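PDB 4LHF: regulatory protein cox from Enterobacteria phage P2, which binds DNA and represses the phage Pc promoter, which controls the immunity repressor gene C and the integrase gene int. Local coordinates for residues Q15-L20 and Y55-P60; R29-I32 and K36-V39. All coordinates share one frame; numbering follows the deposited sequence.

How the contacts relate
Along the chain the segments run 15-20, 29-32, 36-39, 55-60, with both segments of contact 2 falling between the two of contact 1. The centres of the contacts lie about 9 Å apart. Contact 1 sets the first helix of the helix-turn-helix against strand 54-58 and the start of helix 59-72, while contact 2 packs the link 36-39, which leads to strand 39-42, against the end part of helix 25-34. They meet where Tyr58 N probably hydrogen-bonds Pro38 O at 3.2 Å, and where Tyr55 CB packs on Ile32 CD1 at 3.8 Å. Together they tie both helices to the small antiparallel sheet of this DNA-binding protein.

Contact 1. Residues Q15-L20 and Y55-P60; sequences QEFAKL and YWVYLP
In the first helix of the helix-turn-helix, Phe17 lays one face of its ring against Val57, which points back at it from strand 54-58. The ring reaches the strand because CG is anti to the backbone N (chi1 -175°), carrying the phenyl group off helix 14-21 toward strand 54-58. Both valine methyls take part. CG1 stands over the face, 4.2 Å from the ring centroid of Phe17 and 23° off the ring normal, a CH-pi contact displaced toward the CD1 and CE1 rim; CG2 sits closer to the root of the ring, 3.9 Å from Phe17 CG and 4.0 Å from Phe17 CB. The two side chains cross at about a right angle, and the CA atoms of Phe17 and Val57 are 7.1 Å apart. Val57 occupies the central strand of a three-stranded antiparallel sheet whose strands 39-42 and 54-58 pair in a hairpin, consistent with the wing of a winged helix-turn-helix. A backbone bond to Ile12 joins it to strand 11-13. Tyr58, which ends the strand, is the N-cap residue of helix 59-72, and Leu59, in the first turn, brings CD2 obliquely to within 4.2 Å of Phe17 CD1. No hydrogen bond links the two segments; the interface is apolar and small, with 156 Å² buried in all. The edge-to-face partner of the Phe17 ring is Trp62, one turn further along helix 59-72. Away from the sheet, Lys19 NZ and Glu16 OE1 form a salt bridge within the helix, its hydrogen bond weak at 3.4 Å.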
loop_
_atom_site.group_PDB
_atom_site.type_symbol
_atom_site.label_atom_id
_atom_site.label_comp_id
_atom_site.label_asym_id
_atom_site.label_seq_id
_atom_site.Cartn_x
_atom_site.Cartn_y
_atom_site.Cartn_z
ATOM N N GLN A 15 -9.744 5.370 -1.266
ATOM C CA GLN A 15 -10.290 5.622 -2.595
ATOM C C GLN A 15 -9.256 6.297 -3.492
ATOM O O GLN A 15 -9.119 5.955 -4.668
ATOM C CB GLN A 15 -11.546 6.488 -2.510
ATOM C CG GLN A 15 -12.632 5.929 -1.608
ATOM C CD GLN A 15 -12.555 6.476 -0.197
ATOM O OE1 GLN A 15 -11.471 6.642 0.361
ATOM N NE2 GLN A 15 -13.712 6.770 0.385
ATOM N N GLU A 16 -8.536 7.263 -2.931
ATOM C CA GLU A 16 -7.461 7.940 -3.649
ATOM C C GLU A 16 -6.336 6.959 -3.958
ATOM O O GLU A 16 -5.768 6.969 -5.056
ATOM C CB GLU A 16 -6.926 9.114 -2.827
ATOM C CG GLU A 16 -5.746 9.839 -3.462
ATOM C CD GLU A 16 -6.140 10.692 -4.658
ATOM O OE1 GLU A 16 -7.353 10.865 -4.908
ATOM O OE2 GLU A 16 -5.228 11.191 -5.350
ATOM N N PHE A 17 -6.021 6.114 -2.981
ATOM C CA PHE A 17 -5.027 5.064 -3.158
ATOM C C PHE A 17 -5.468 4.116 -4.267
ATOM O O PHE A 17 -4.648 3.612 -5.035
ATOM C CB PHE A 17 -4.825 4.293 -1.853
ATOM C CG PHE A 17 -3.738 3.261 -1.920
ATOM C CD1 PHE A 17 -2.415 3.620 -1.732
ATOM C CD2 PHE A 17 -4.039 1.931 -2.162
ATOM C CE1 PHE A 17 -1.410 2.674 -1.791
ATOM C CE2 PHE A 17 -3.039 0.980 -2.223
ATOM C CZ PHE A 17 -1.723 1.352 -2.037
ATOM N N ALA A 18 -6.775 3.882 -4.342
ATOM C CA ALA A 18 -7.351 3.068 -5.401
ATOM C C ALA A 18 -7.139 3.736 -6.752
ATOM O O ALA A 18 -6.804 3.073 -7.733
ATOM C CB ALA A 18 -8.830 2.845 -5.152
ATOM N N LYS A 19 -7.340 5.051 -6.797
ATOM C CA LYS A 19 -7.121 5.809 -8.023
ATOM C C LYS A 19 -5.662 5.738 -8.458
ATOM O O LYS A 19 -5.362 5.724 -9.653
ATOM C CB LYS A 19 -7.521 7.276 -7.849
ATOM C CG LYS A 19 -8.971 7.508 -7.472
ATOM C CD LYS A 19 -9.373 8.946 -7.748
ATOM C CE LYS A 19 -10.650 9.324 -7.017
ATOM N NZ LYS A 19 -10.402 9.634 -5.579
ATOM N N LEU A 20 -4.756 5.694 -7.486
ATOM C CA LEU A 20 -3.326 5.685 -7.782
ATOM C C LEU A 20 -2.843 4.373 -8.402
ATOM O O LEU A 20 -2.001 4.379 -9.299
ATOM C CB LEU A 20 -2.509 6.011 -6.528
ATOM C CG LEU A 20 -2.600 7.444 -5.999
ATOM C CD1 LEU A 20 -1.665 7.634 -4.817
ATOM C CD2 LEU A 20 -2.276 8.433 -7.101
ATOM N N TYR A 55 -11.246 4.393 5.962
ATOM C CA TYR A 55 -9.996 3.652 5.884
ATOM C C TYR A 55 -8.940 4.462 5.144
ATOM O O TYR A 55 -9.087 4.754 3.957
ATOM C CB TYR A 55 -10.209 2.303 5.198
ATOM C CG TYR A 55 -10.584 1.184 6.145
ATOM C CD1 TYR A 55 -10.013 1.098 7.408
ATOM C CD2 TYR A 55 -11.510 0.217 5.779
ATOM C CE1 TYR A 55 -10.350 0.078 8.278
ATOM C CE2 TYR A 55 -11.855 -0.806 6.642
ATOM C CZ TYR A 55 -11.272 -0.871 7.889
ATOM O OH TYR A 55 -11.609 -1.886 8.754
ATOM N N TRP A 56 -7.880 4.831 5.856
ATOM C CA TRP A 56 -6.785 5.586 5.262
ATOM C C TRP A 56 -5.552 4.705 5.130
ATOM O O TRP A 56 -5.157 4.037 6.077
ATOM C CB TRP A 56 -6.439 6.799 6.126
ATOM C CG TRP A 56 -7.505 7.848 6.190
ATOM C CD1 TRP A 56 -8.779 7.697 6.655
ATOM C CD2 TRP A 56 -7.380 9.222 5.802
ATOM N NE1 TRP A 56 -9.458 8.888 6.568
ATOM C CE2 TRP A 56 -8.622 9.840 6.050
ATOM C CE3 TRP A 56 -6.339 9.987 5.266
ATOM C CZ2 TRP A 56 -8.852 11.187 5.778
ATOM C CZ3 TRP A 56 -6.570 11.325 4.997
ATOM C CH2 TRP A 56 -7.817 11.910 5.252
ATOM N N VAL A 57 -4.944 4.702 3.952
ATOM C CA VAL A 57 -3.687 3.998 3.760
ATOM C C VAL A 57 -2.521 4.853 4.240
ATOM O O VAL A 57 -2.381 6.018 3.840
ATOM C CB VAL A 57 -3.476 3.608 2.291
ATOM C CG1 VAL A 57 -2.114 2.963 2.108
ATOM C CG2 VAL A 57 -4.581 2.672 1.835
ATOM N N TYR A 58 -1.705 4.264 5.113
ATOM C CA TYR A 58 -0.516 4.908 5.652
ATOM C C TYR A 58 0.669 4.600 4.749
ATOM O O TYR A 58 1.130 3.462 4.680
ATOM C CB TYR A 58 -0.252 4.407 7.072
ATOM C CG TYR A 58 0.798 5.190 7.825
ATOM C CD1 TYR A 58 0.593 6.522 8.155
ATOM C CD2 TYR A 58 1.985 4.592 8.224
ATOM C CE1 TYR A 58 1.547 7.241 8.849
ATOM C CE2 TYR A 58 2.944 5.302 8.920
ATOM C CZ TYR A 58 2.721 6.625 9.230
ATOM O OH TYR A 58 3.674 7.338 9.922
ATOM N N LEU A 59 1.156 5.626 4.061
ATOM C CA LEU A 59 2.137 5.462 2.984
ATOM C C LEU A 59 3.582 5.093 3.368
ATOM O O LEU A 59 4.227 4.341 2.637
ATOM C CB LEU A 59 2.120 6.694 2.073
ATOM C CG LEU A 59 0.751 6.962 1.444
ATOM C CD1 LEU A 59 0.714 8.311 0.745
ATOM C CD2 LEU A 59 0.408 5.847 0.475
ATOM N N PRO A 60 4.109 5.636 4.483
ATOM C CA PRO A 60 5.468 5.225 4.864
ATOM C C PRO A 60 5.602 3.720 5.079
ATOM O O PRO A 60 6.567 3.117 4.610
ATOM C CB PRO A 60 5.693 5.961 6.185
ATOM C CG PRO A 60 4.862 7.179 6.066
ATOM C CD PRO A 60 3.635 6.763 5.310
#

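Contact 2. Residues R29-I32 and K36-V39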
loop_
_atom_site.group_PDB
_atom_site.type_symbol
_atom_site.label_atom_id
_atom_site.label_comp_id
_atom_site.label_asym_id
_atom_site.label_seq_id
_atom_site.Cartn_x
_atom_site.Cartn_y
_atom_site.Cartn_z
ATOM N N ARG A 29 -11.020 -2.186 -0.955
ATOM C CA ARG A 29 -11.660 -2.488 0.318
ATOM C C ARG A 29 -11.559 -3.981 0.603
ATOM O O ARG A 29 -11.368 -4.392 1.753
ATOM C CB ARG A 29 -13.114 -2.028 0.329
ATOM C CG ARG A 29 -13.503 -1.262 1.587
ATOM C CD ARG A 29 -15.011 -1.093 1.703
ATOM N NE ARG A 29 -15.626 -0.745 0.428
ATOM C CZ ARG A 29 -16.408 -1.563 -0.268
ATOM N NH1 ARG A 29 -16.921 -1.162 -1.421
ATOM N NH2 ARG A 29 -16.680 -2.778 0.192
ATOM N N ARG A 30 -11.672 -4.791 -0.448
ATOM C CA ARG A 30 -11.478 -6.233 -0.324
ATOM C C ARG A 30 -10.042 -6.566 0.073
ATOM O O ARG A 30 -9.808 -7.500 0.847
ATOM C CB ARG A 30 -11.862 -6.943 -1.622
ATOM C CG ARG A 30 -13.369 -6.994 -1.875
ATOM C CD ARG A 30 -13.731 -7.934 -3.017
ATOM N NE ARG A 30 -13.604 -7.324 -4.338
ATOM C CZ ARG A 30 -14.574 -6.639 -4.938
ATOM N NH1 ARG A 30 -15.736 -6.452 -4.325
ATOM N NH2 ARG A 30 -14.382 -6.130 -6.147
ATOM N N MET A 31 -9.090 -5.807 -0.467
ATOM C CA MET A 31 -7.689 -5.963 -0.094
ATOM C C MET A 31 -7.503 -5.681 1.391
ATOM O O MET A 31 -6.774 -6.390 2.079
ATOM C CB MET A 31 -6.798 -5.010 -0.891
ATOM C CG MET A 31 -6.744 -5.300 -2.387
ATOM S SD MET A 31 -5.576 -4.221 -3.246
ATOM C CE MET A 31 -4.037 -4.725 -2.489
ATOM N N ILE A 32 -8.169 -4.639 1.881
ATOM C CA ILE A 32 -8.099 -4.273 3.290
ATOM C C ILE A 32 -8.700 -5.362 4.171
ATOM O O ILE A 32 -8.131 -5.717 5.206
ATOM C CB ILE A 32 -8.808 -2.931 3.556
ATOM C CG1 ILE A 32 -8.082 -1.798 2.827
ATOM C CG2 ILE A 32 -8.873 -2.639 5.046
ATOM C CD1 ILE A 32 -8.667 -0.432 3.091
ATOM N N LYS A 36 -4.239 -6.894 3.378
ATOM C CA LYS A 36 -3.108 -6.738 2.468
ATOM C C LYS A 36 -2.436 -5.367 2.551
ATOM O O LYS A 36 -1.385 -5.155 1.945
ATOM C CB LYS A 36 -3.548 -6.970 1.023
ATOM C CG LYS A 36 -4.058 -8.360 0.712
ATOM C CD LYS A 36 -4.338 -8.478 -0.776
ATOM C CE LYS A 36 -5.057 -9.763 -1.120
ATOM N NZ LYS A 36 -5.319 -9.860 -2.582
ATOM N N LEU A 37 -3.037 -4.437 3.286
ATOM C CA LEU A 37 -2.567 -3.054 3.260
ATOM C C LEU A 37 -2.395 -2.429 4.641
ATOM O O LEU A 37 -3.189 -2.679 5.546
ATOM C CB LEU A 37 -3.514 -2.194 2.419
ATOM C CG LEU A 37 -3.650 -2.564 0.942
ATOM C CD1 LEU A 37 -4.726 -1.728 0.276
ATOM C CD2 LEU A 37 -2.323 -2.380 0.235
ATOM N N PRO A 38 -1.346 -1.604 4.802
ATOM C CA PRO A 38 -1.136 -0.844 6.037
ATOM C C PRO A 38 -2.222 0.208 6.178
ATOM O O PRO A 38 -2.337 1.094 5.335
ATOM C CB PRO A 38 0.229 -0.189 5.818
ATOM C CG PRO A 38 0.399 -0.139 4.341
ATOM C CD PRO A 38 -0.281 -1.363 3.813
ATOM N N VAL A 39 -3.011 0.109 7.242
ATOM C CA VAL A 39 -4.248 0.871 7.337
ATOM C C VAL A 39 -4.445 1.560 8.686
ATOM O O VAL A 39 -4.102 1.017 9.731
ATOM C CB VAL A 39 -5.462 -0.037 7.003
ATOM C CG1 VAL A 39 -6.657 0.269 7.891
ATOM C CG2 VAL A 39 -5.833 0.102 5.537
#
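Lys36 N donates a hydrogen bond to Met31 O at 2.9 Å, the one such bond between these segments. It is somewhat bent, with an N-H...O angle of 145°, and the donor lies tilted 29° from the carbonyl plane. The bond joins residues five apart in sequence, one more than in the alpha-helix, and so closes a wider turn where the chain leaves helix 25-34. Lys36 CB also comes to 3.4 Å from Met31 O, and beyond it the extended lysine chain runs past the methionine, its CD 4.1 Å from Met31 CE. A bend at the sulfur (chi3 64°) swings that methyl round to Leu37, where CE meets CD2 at 4.0 Å; the other leucine methyl, CD1, rests 4.1 Å from Met31 CB. Helix 25-34 is the second helix of the helix-turn-helix, the one that in this motif usually reads the DNA, and residues 36-39 lead from it into strand 39-42, probably part of the wing. Leu37 also touches Phe17 of the first helix and Trp62 of helix 59-72. The next helical side chain, Ile32, touches both Leu37 and Val39: its CG1 lies 4.2 Å from Leu37 CD1, while its CD1 is 3.8 Å from Val39 CG2. Ile32 and Val39 cross at about a right angle, with that single valine methyl meeting CG1, CG2 and CD1 of the isoleucine. Tyr55 of strand 54-58 also packs on Val39, and Tyr14 touches Ile32.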